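Local structure of endo-N-acetyl-beta-D-glucosaminidase (Hypocrea jecorina, 4AC1) at residues R4-F9 against K215-Q220; V38-I43 against M253-F258. The protein probably cleaves N-linked glycans within their di-N-acetylglucosamine core as a family 18 glycoside hydrolase, and is responsible for deglycosylating the fungus's own cellulases. One frame throughout, in Å; residues are numbered along the deposited sequence.

Interaction 1: residues R4-F9 against K215-Q220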
ATOM      1  N   ARG A   4      -2.738  10.735   5.831  1.00  4.91           N
ATOM      2  CA  ARG A   4      -1.602   9.815   5.752  1.00  4.68           C
ATOM      3  C   ARG A   4      -0.747  10.161   4.540  1.00  4.00           C
ATOM      4  O   ARG A   4      -1.266  10.638   3.513  1.00  4.77           O
ATOM      5  CB  ARG A   4      -2.085   8.372   5.640  1.00  3.94           C
ATOM      6  CG  ARG A   4      -3.067   7.976   6.738  1.00  4.30           C
ATOM      7  CD  ARG A   4      -3.551   6.558   6.532  1.00  4.91           C
ATOM      8  NE  ARG A   4      -4.667   6.181   7.405  1.00  5.65           N
ATOM      9  CZ  ARG A   4      -5.954   6.353   7.109  1.00  4.83           C
ATOM     10  NH1 ARG A   4      -6.312   6.949   5.986  1.00  6.92           N
ATOM     11  NH2 ARG A   4      -6.899   5.926   7.940  1.00  7.33           N
ATOM     12  N   LEU A   5       0.562   9.953   4.669  1.00  4.32           N
ATOM     13  CA  LEU A   5       1.468  10.000   3.533  1.00  4.65           C
ATOM     14  C   LEU A   5       2.209   8.687   3.515  1.00  4.32           C
ATOM     15  O   LEU A   5       2.990   8.387   4.429  1.00  4.24           O
ATOM     16  CB  LEU A   5       2.456  11.169   3.621  1.00  5.29           C
ATOM     17  CG  LEU A   5       3.496  11.245   2.491  1.00  6.86           C
ATOM     18  CD1 LEU A   5       2.835  11.327   1.099  1.00  8.17           C
ATOM     19  CD2 LEU A   5       4.466  12.403   2.696  1.00  8.51           C
ATOM     20  N   ILE A   6       1.952   7.902   2.477  1.00  4.59           N
ATOM     21  CA  ILE A   6       2.362   6.512   2.412  1.00  4.47           C
ATOM     22  C   ILE A   6       3.252   6.325   1.202  1.00  4.26           C
ATOM     23  O   ILE A   6       2.918   6.786   0.118  1.00  4.91           O
ATOM     24  CB  ILE A   6       1.119   5.627   2.239  1.00  4.26           C
ATOM     25  CG1 ILE A   6       0.186   5.776   3.451  1.00  4.27           C
ATOM     26  CG2 ILE A   6       1.496   4.157   1.994  1.00  4.98           C
ATOM     27  CD1 ILE A   6      -1.278   5.803   3.097  1.00  5.83           C
ATOM     28  N   VAL A   7       4.391   5.674   1.383  1.00  3.91           N
ATOM     29  CA  VAL A   7       5.320   5.396   0.282  1.00  4.41           C
ATOM     30  C   VAL A   7       5.563   3.892   0.192  1.00  4.04           C
ATOM     31  O   VAL A   7       5.943   3.249   1.193  1.00  4.96           O
ATOM     32  CB  VAL A   7       6.667   6.114   0.483  1.00  4.68           C
ATOM     33  CG1 VAL A   7       7.729   5.591  -0.510  1.00  5.98           C
ATOM     34  CG2 VAL A   7       6.486   7.621   0.364  1.00  5.72           C
ATOM     35  N   TYR A   8       5.311   3.330  -0.989  1.00  4.12           N
ATOM     36  CA  TYR A   8       5.680   1.956  -1.294  1.00  4.74           C
ATOM     37  C   TYR A   8       7.151   1.874  -1.677  1.00  4.55           C
ATOM     38  O   TYR A   8       7.648   2.691  -2.471  1.00  4.60           O
ATOM     39  CB  TYR A   8       4.843   1.421  -2.447  1.00  4.61           C
ATOM     40  CG  TYR A   8       3.404   1.059  -2.117  1.00  4.08           C
ATOM     41  CD1 TYR A   8       2.369   1.994  -2.206  1.00  4.87           C
ATOM     42  CD2 TYR A   8       3.075  -0.241  -1.727  1.00  4.15           C
ATOM     43  CE1 TYR A   8       1.053   1.641  -1.899  1.00  5.53           C
ATOM     44  CE2 TYR A   8       1.763  -0.604  -1.433  1.00  4.27           C
ATOM     45  CZ  TYR A   8       0.761   0.344  -1.523  1.00  5.21           C
ATOM     46  OH  TYR A   8      -0.546   0.003  -1.244  1.00  5.09           O
ATOM     47  N   PHE A   9       7.832   0.877  -1.109  1.00  4.70           N
ATOM     48  CA  PHE A   9       9.274   0.692  -1.252  1.00  5.27           C
ATOM     49  C   PHE A   9       9.491  -0.731  -1.776  1.00  5.60           C
ATOM     50  O   PHE A   9       9.588  -1.683  -0.987  1.00  5.42           O
ATOM     51  CB  PHE A   9       9.922   0.901   0.127  1.00  5.67           C
ATOM     52  CG  PHE A   9      11.434   0.919   0.124  1.00  6.00           C
ATOM     53  CD1 PHE A   9      12.141   2.068  -0.223  1.00  7.76           C
ATOM     54  CD2 PHE A   9      12.148  -0.207   0.519  1.00  7.72           C
ATOM     55  CE1 PHE A   9      13.544   2.073  -0.209  1.00  9.04           C
ATOM     56  CE2 PHE A   9      13.539  -0.213   0.539  1.00  6.75           C
ATOM     57  CZ  PHE A   9      14.239   0.930   0.176  1.00  6.41           C
ATOM     58  N   LYS A 215     -11.031   6.699   4.824  1.00  5.48           N
ATOM     59  CA  LYS A 215     -10.497   5.397   4.406  1.00  5.47           C
ATOM     60  C   LYS A 215     -10.063   5.341   2.946  1.00  5.21           C
ATOM     61  O   LYS A 215      -9.627   4.292   2.485  1.00  5.29           O
ATOM     62  CB  LYS A 215     -11.510   4.292   4.675  1.00  6.71           C
ATOM     63  CG  LYS A 215     -11.912   4.175   6.118  1.00  9.13           C
ATOM     64  CD  LYS A 215     -12.929   3.073   6.243  1.00 11.59           C
ATOM     65  CE  LYS A 215     -12.180   1.787   6.395  1.00 12.83           C
ATOM     66  NZ  LYS A 215     -13.063   0.623   6.652  1.00 13.43           N
ATOM     67  N   VAL A 216     -10.180   6.447   2.219  1.00  4.76           N
ATOM     68  CA  VAL A 216      -9.774   6.460   0.808  1.00  4.87           C
ATOM     69  C   VAL A 216      -8.497   7.291   0.653  1.00  4.65           C
ATOM     70  O   VAL A 216      -8.527   8.525   0.689  1.00  4.92           O
ATOM     71  CB  VAL A 216     -10.901   6.978  -0.118  1.00  5.07           C
ATOM     72  CG1 VAL A 216     -10.462   6.881  -1.569  1.00  5.21           C
ATOM     73  CG2 VAL A 216     -12.170   6.173   0.100  1.00  6.47           C
ATOM     74  N   VAL A 217      -7.378   6.591   0.542  1.00  3.57           N
ATOM     75  CA  VAL A 217      -6.079   7.189   0.250  1.00  4.05           C
ATOM     76  C   VAL A 217      -5.933   7.281  -1.265  1.00  4.06           C
ATOM     77  O   VAL A 217      -6.167   6.310  -1.994  1.00  4.93           O
ATOM     78  CB  VAL A 217      -4.940   6.335   0.863  1.00  4.60           C
ATOM     79  CG1 VAL A 217      -3.595   6.682   0.269  1.00  3.95           C
ATOM     80  CG2 VAL A 217      -4.905   6.535   2.362  1.00  4.45           C
ATOM     81  N   ALA A 218      -5.599   8.485  -1.723  1.00  4.20           N
ATOM     82  CA  ALA A 218      -5.388   8.758  -3.151  1.00  4.48           C
ATOM     83  C   ALA A 218      -4.038   8.265  -3.634  1.00  4.27           C
ATOM     84  O   ALA A 218      -3.005   8.903  -3.401  1.00  4.86           O
ATOM     85  CB  ALA A 218      -5.552  10.222  -3.426  1.00  5.60           C
ATOM     86  N   GLY A 219      -4.046   7.120  -4.306  1.00  4.10           N
ATOM     87  CA  GLY A 219      -2.834   6.546  -4.844  1.00  4.64           C
ATOM     88  C   GLY A 219      -2.379   7.216  -6.114  1.00  4.39           C
ATOM     89  O   GLY A 219      -3.198   7.523  -6.995  1.00  5.16           O
ATOM     90  N   GLN A 220      -1.069   7.397  -6.206  1.00  4.51           N
ATOM     91  CA  GLN A 220      -0.415   8.104  -7.314  1.00  4.67           C
ATOM     92  C   GLN A 220       0.852   7.404  -7.772  1.00  4.84           C
ATOM     93  O   GLN A 220       1.666   6.951  -6.959  1.00  5.01           O
ATOM     94  CB  GLN A 220      -0.032   9.515  -6.861  1.00  5.61           C
ATOM     95  CG  GLN A 220      -1.226  10.422  -6.611  1.00  5.70           C
ATOM     96  CD  GLN A 220      -1.839  10.891  -7.907  1.00  4.52           C
ATOM     97  OE1 GLN A 220      -1.380  11.871  -8.491  1.00  7.58           O
ATOM     98  NE2 GLN A 220      -2.866  10.190  -8.372  1.00  6.17           N
TER
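NH1 of Arg4, which lies against Val217, is gripped by two backbone carbonyls: it hydrogen-bonds to Ala214 O, just ahead of strand 216-221, and more weakly to Gly250 O, just ahead of strand 251-255. CG2 of Val217 comes within 3.9 Å of the same nitrogen, NH1 of Arg4, meeting the guanidinium obliquely. Arg4 reaches this place with a chain extended from CG to NE, which passes Val217 at about a right angle; a quarter turn at the last torsion (chi4 89°) then sets the flat group out of the plane of that chain. Strands 4-9 and 216-221 are not neighbours in the sheet. Strand 251-255 runs between them in the closed beta/alpha barrel of family 18, and what joins them is side chains meeting in the barrel interior, with the CA atoms of Arg4 and Val217 7.6 Å apart. One layer beyond the arginine, CD1 of Ile6 comes up to the branched end of Val217, touching CG1 at 3.8 Å and CG2 at the same separation, so the two methyls of the valine share one partner. The second torsion of Ile6, 141°, lies away from a staggered value and is what swings CD1 onto this fork. Trp185 of strand 185-189 touches all three side chains. The contact is therefore made of dispersion among the methyls of Ile6 and Val217 and between one valine methyl and the guanidinium, while direction and polarity come from outside it: the carbonyls ahead of strands 216-221 and 251-255 fix where the arginine head sits, and would be expected to offset part of its charge beside the buried aliphatic core.

Interaction 2: residues V38-I43 against M253-F258; sequences VCSFHI and MGWEYF
Across the interior of the family 18 (beta/alpha)8 barrel, Trp255 meets Cys39 and Ser40, bridging from strand 251-255 over strand 4-9 to strand 35-42. Met253, two residues earlier, also points inward but packs on Ile6 and Tyr8. With chi1 at -176° the indole of Trp255 swings away from the backbone N, which carries its benzo side to strand 35-42. There CZ3 lies 3.8 Å from Cys39 SG, a sulfur-aromatic contact in which the sulfur stands 4.8 Å from the centroid of the six-membered ring and 59° off its normal, an oblique approach. Ser40 OG lies at the edge of the indole, near its plane and 4.2 Å from CH2 of Trp255. Cis peptides link Trp255 to Glu256 and Cys39 to Ser40; a tryptophan followed by a cis bond at the end of the last strand is a hallmark of family 18. In relatives such a tryptophan floors the sugar-binding site, and Trp255 probably does so here. Next, Glu256 lays CB over the rim of one indole face. Its OE2 bonds to Thr11 OG1 and its OE1 to Gln10 N, while NE2 of that same glutamine bonds to Ser40 OG.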
ATOM      1  N   VAL A  38       6.957  -1.861   2.834  1.00  4.67           N
ATOM      2  CA  VAL A  38       7.987  -2.732   2.256  1.00  5.25           C
ATOM      3  C   VAL A  38       7.277  -3.792   1.416  1.00  4.42           C
ATOM      4  O   VAL A  38       6.349  -4.449   1.890  1.00  4.71           O
ATOM      5  CB  VAL A  38       8.844  -3.391   3.357  1.00  5.89           C
ATOM      6  CG1 VAL A  38       9.850  -4.394   2.764  1.00  6.58           C
ATOM      7  CG2 VAL A  38       9.574  -2.308   4.153  1.00  6.57           C
ATOM      8  N   CYS A  39       7.719  -3.960   0.176  1.00  4.90           N
ATOM      9  CA  CYS A  39       7.006  -4.806  -0.775  1.00  5.15           C
ATOM     10  C   CYS A  39       7.948  -5.281  -1.890  1.00  4.86           C
ATOM     11  O   CYS A  39       9.057  -4.769  -1.995  1.00  5.74           O
ATOM     12  CB  CYS A  39       5.810  -4.041  -1.365  1.00  5.05           C
ATOM     13  SG  CYS A  39       6.215  -2.519  -2.272  1.00  6.00           S
ATOM     14  N   SER A  40       7.543  -6.247  -2.719  1.00  5.26           N
ATOM     15  CA  SER A  40       6.313  -7.021  -2.580  1.00  5.63           C
ATOM     16  C   SER A  40       6.617  -8.405  -2.036  1.00  5.77           C
ATOM     17  O   SER A  40       7.445  -9.141  -2.583  1.00  5.93           O
ATOM     18  CB  SER A  40       5.602  -7.164  -3.923  1.00  5.66           C
ATOM     19  OG  SER A  40       5.226  -5.897  -4.436  1.00  6.95           O
ATOM     20  N   PHE A  41       5.943  -8.771  -0.953  1.00  5.39           N
ATOM     21  CA  PHE A  41       5.985 -10.143  -0.455  1.00  6.10           C
ATOM     22  C   PHE A  41       5.202 -11.051  -1.407  1.00  6.04           C
ATOM     23  O   PHE A  41       4.197 -10.639  -2.000  1.00  6.74           O
ATOM     24  CB  PHE A  41       5.444 -10.230   0.977  1.00  6.34           C
ATOM     25  CG  PHE A  41       6.369  -9.641   2.018  1.00  6.81           C
ATOM     26  CD1 PHE A  41       7.341 -10.427   2.629  1.00  6.31           C
ATOM     27  CD2 PHE A  41       6.270  -8.301   2.383  1.00  7.31           C
ATOM     28  CE1 PHE A  41       8.193  -9.895   3.602  1.00  7.37           C
ATOM     29  CE2 PHE A  41       7.123  -7.758   3.352  1.00  8.35           C
ATOM     30  CZ  PHE A  41       8.086  -8.558   3.960  1.00  7.65           C
ATOM     31  N   HIS A  42       5.709 -12.271  -1.564  1.00  6.82           N
ATOM     32  CA  HIS A  42       5.153 -13.284  -2.460  1.00  7.71           C
ATOM     33  C   HIS A  42       5.002 -14.603  -1.720  1.00  8.50           C
ATOM     34  O   HIS A  42       5.965 -15.100  -1.114  1.00  8.54           O
ATOM     35  CB  HIS A  42       6.090 -13.523  -3.643  1.00  8.50           C
ATOM     36  CG  HIS A  42       6.420 -12.289  -4.414  1.00  9.25           C
ATOM     37  ND1 HIS A  42       5.452 -11.520  -5.021  1.00 11.65           N
ATOM     38  CD2 HIS A  42       7.605 -11.700  -4.702  1.00 11.11           C
ATOM     39  CE1 HIS A  42       6.024 -10.498  -5.631  1.00 11.42           C
ATOM     40  NE2 HIS A  42       7.328 -10.585  -5.456  1.00 12.84           N
ATOM     41  N   ILE A  43       3.790 -15.148  -1.752  1.00  8.89           N
ATOM     42  CA  ILE A  43       3.516 -16.490  -1.245  1.00 10.64           C
ATOM     43  C   ILE A  43       3.693 -17.456  -2.415  1.00 11.21           C
ATOM     44  O   ILE A  43       3.065 -17.302  -3.469  1.00 12.05           O
ATOM     45  CB  ILE A  43       2.078 -16.608  -0.663  1.00 11.05           C
ATOM     46  CG1 ILE A  43       1.777 -15.483   0.342  1.00 13.64           C
ATOM     47  CG2 ILE A  43       1.823 -18.012  -0.080  1.00 11.90           C
ATOM     48  CD1 ILE A  43       2.566 -15.530   1.614  1.00 16.46           C
ATOM     49  N   MET A 253      -0.826   7.982  -1.331  1.00  4.38           N
ATOM     50  CA  MET A 253       0.246   7.004  -1.416  1.00  4.16           C
ATOM     51  C   MET A 253       0.958   7.147  -2.746  1.00  4.00           C
ATOM     52  O   MET A 253       0.378   7.608  -3.731  1.00  4.51           O
ATOM     53  CB  MET A 253      -0.228   5.560  -1.143  1.00  4.33           C
ATOM     54  CG  MET A 253      -1.163   4.913  -2.170  1.00  5.26           C
ATOM     55  SD  MET A 253      -0.359   4.375  -3.703  1.00  5.29           S
ATOM     56  CE  MET A 253      -1.540   3.127  -4.190  1.00  5.40           C
ATOM     57  N   GLY A 254       2.234   6.783  -2.747  1.00  4.13           N
ATOM     58  CA  GLY A 254       3.057   6.852  -3.949  1.00  4.58           C
ATOM     59  C   GLY A 254       3.663   5.513  -4.323  1.00  4.36           C
ATOM     60  O   GLY A 254       4.336   4.871  -3.498  1.00  5.20           O
ATOM     61  N   TRP A 255       3.435   5.104  -5.570  1.00  4.73           N
ATOM     62  CA  TRP A 255       4.100   3.945  -6.181  1.00  4.93           C
ATOM     63  C   TRP A 255       5.149   4.458  -7.187  1.00  4.85           C
ATOM     64  O   TRP A 255       4.762   5.015  -8.216  1.00  4.58           O
ATOM     65  CB  TRP A 255       3.093   3.031  -6.908  1.00  5.33           C
ATOM     66  CG  TRP A 255       3.810   1.843  -7.424  1.00  5.97           C
ATOM     67  CD1 TRP A 255       4.479   1.734  -8.609  1.00  6.63           C
ATOM     68  CD2 TRP A 255       4.027   0.610  -6.723  1.00  6.20           C
ATOM     69  NE1 TRP A 255       5.078   0.503  -8.703  1.00  8.07           N
ATOM     70  CE2 TRP A 255       4.825  -0.206  -7.552  1.00  7.43           C
ATOM     71  CE3 TRP A 255       3.624   0.118  -5.470  1.00  6.89           C
ATOM     72  CZ2 TRP A 255       5.217  -1.501  -7.180  1.00  8.77           C
ATOM     73  CZ3 TRP A 255       4.017  -1.166  -5.092  1.00  7.81           C
ATOM     74  CH2 TRP A 255       4.800  -1.964  -5.952  1.00  8.40           C
ATOM     75  N   GLU A 256       6.451   4.312  -6.932  1.00  4.50           N
ATOM     76  CA  GLU A 256       7.048   3.829  -5.678  1.00  4.68           C
ATOM     77  C   GLU A 256       8.283   4.702  -5.410  1.00  5.22           C
ATOM     78  O   GLU A 256       8.591   5.633  -6.170  1.00  5.13           O
ATOM     79  CB  GLU A 256       7.442   2.349  -5.786  1.00  5.62           C
ATOM     80  CG  GLU A 256       8.356   2.062  -6.972  1.00  6.27           C
ATOM     81  CD  GLU A 256       9.403   0.991  -6.700  1.00  7.92           C
ATOM     82  OE1 GLU A 256       9.798   0.778  -5.526  1.00  6.61           O
ATOM     83  OE2 GLU A 256       9.845   0.357  -7.682  1.00  8.85           O
ATOM     84  N   TYR A 257       9.014   4.417  -4.341  1.00  5.40           N
ATOM     85  CA  TYR A 257       9.978   5.391  -3.836  1.00  5.60           C
ATOM     86  C   TYR A 257      11.131   5.787  -4.763  1.00  5.63           C
ATOM     87  O   TYR A 257      11.308   6.975  -5.072  1.00  5.32           O
ATOM     88  CB  TYR A 257      10.565   4.930  -2.502  1.00  5.72           C
ATOM     89  CG  TYR A 257      11.656   5.831  -1.952  1.00  6.01           C
ATOM     90  CD1 TYR A 257      11.398   7.169  -1.624  1.00  5.55           C
ATOM     91  CD2 TYR A 257      12.946   5.342  -1.752  1.00  6.12           C
ATOM     92  CE1 TYR A 257      12.400   7.984  -1.098  1.00  5.65           C
ATOM     93  CE2 TYR A 257      13.962   6.160  -1.233  1.00  6.24           C
ATOM     94  CZ  TYR A 257      13.675   7.477  -0.903  1.00  5.69           C
ATOM     95  OH  TYR A 257      14.647   8.305  -0.377  1.00  6.72           O
ATOM     96  N   PHE A 258      11.924   4.799  -5.172  1.00  6.63           N
ATOM     97  CA  PHE A 258      13.340   5.025  -5.526  1.00  7.05           C
ATOM     98  C   PHE A 258      13.640   5.994  -6.667  1.00  6.98           C
ATOM     99  O   PHE A 258      14.737   6.537  -6.731  1.00  7.04           O
ATOM    100  CB  PHE A 258      14.061   3.698  -5.804  1.00  7.38           C
ATOM    101  CG  PHE A 258      13.921   3.225  -7.217  1.00  8.27           C
ATOM    102  CD1 PHE A 258      12.692   2.776  -7.698  1.00  7.89           C
ATOM    103  CD2 PHE A 258      15.022   3.248  -8.080  1.00 10.03           C
ATOM    104  CE1 PHE A 258      12.562   2.345  -9.001  1.00  9.85           C
ATOM    105  CE2 PHE A 258      14.902   2.823  -9.392  1.00 11.45           C
ATOM    106  CZ  PHE A 258      13.680   2.371  -9.854  1.00  9.75           C
TER

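Strand 4-9 of interaction 1 lies beside both strands of interaction 2, 35-42 and 251-255, so the two contacts interleave round the barrel. The backbones are joined directly: Gln220 N lies 2.9 Å from Met253 O and Tyr8 O lies 2.9 Å from Tyr257 N, both probable hydrogen bonds. Tyr8 reaches toward interaction 2, its ring meeting that of Trp255 with planes at about 50°. Interaction 1 lies farther from the metal: the Ile6 side chain is about 12 Å from a bound zinc ion, that of Trp255 about 5 Å. Interaction 2 lies beside the zinc site and probably the sugar-binding pocket, the Trp255 side chain being about 5 Å from that of Asp125 and about 6 Å from that of Glu127.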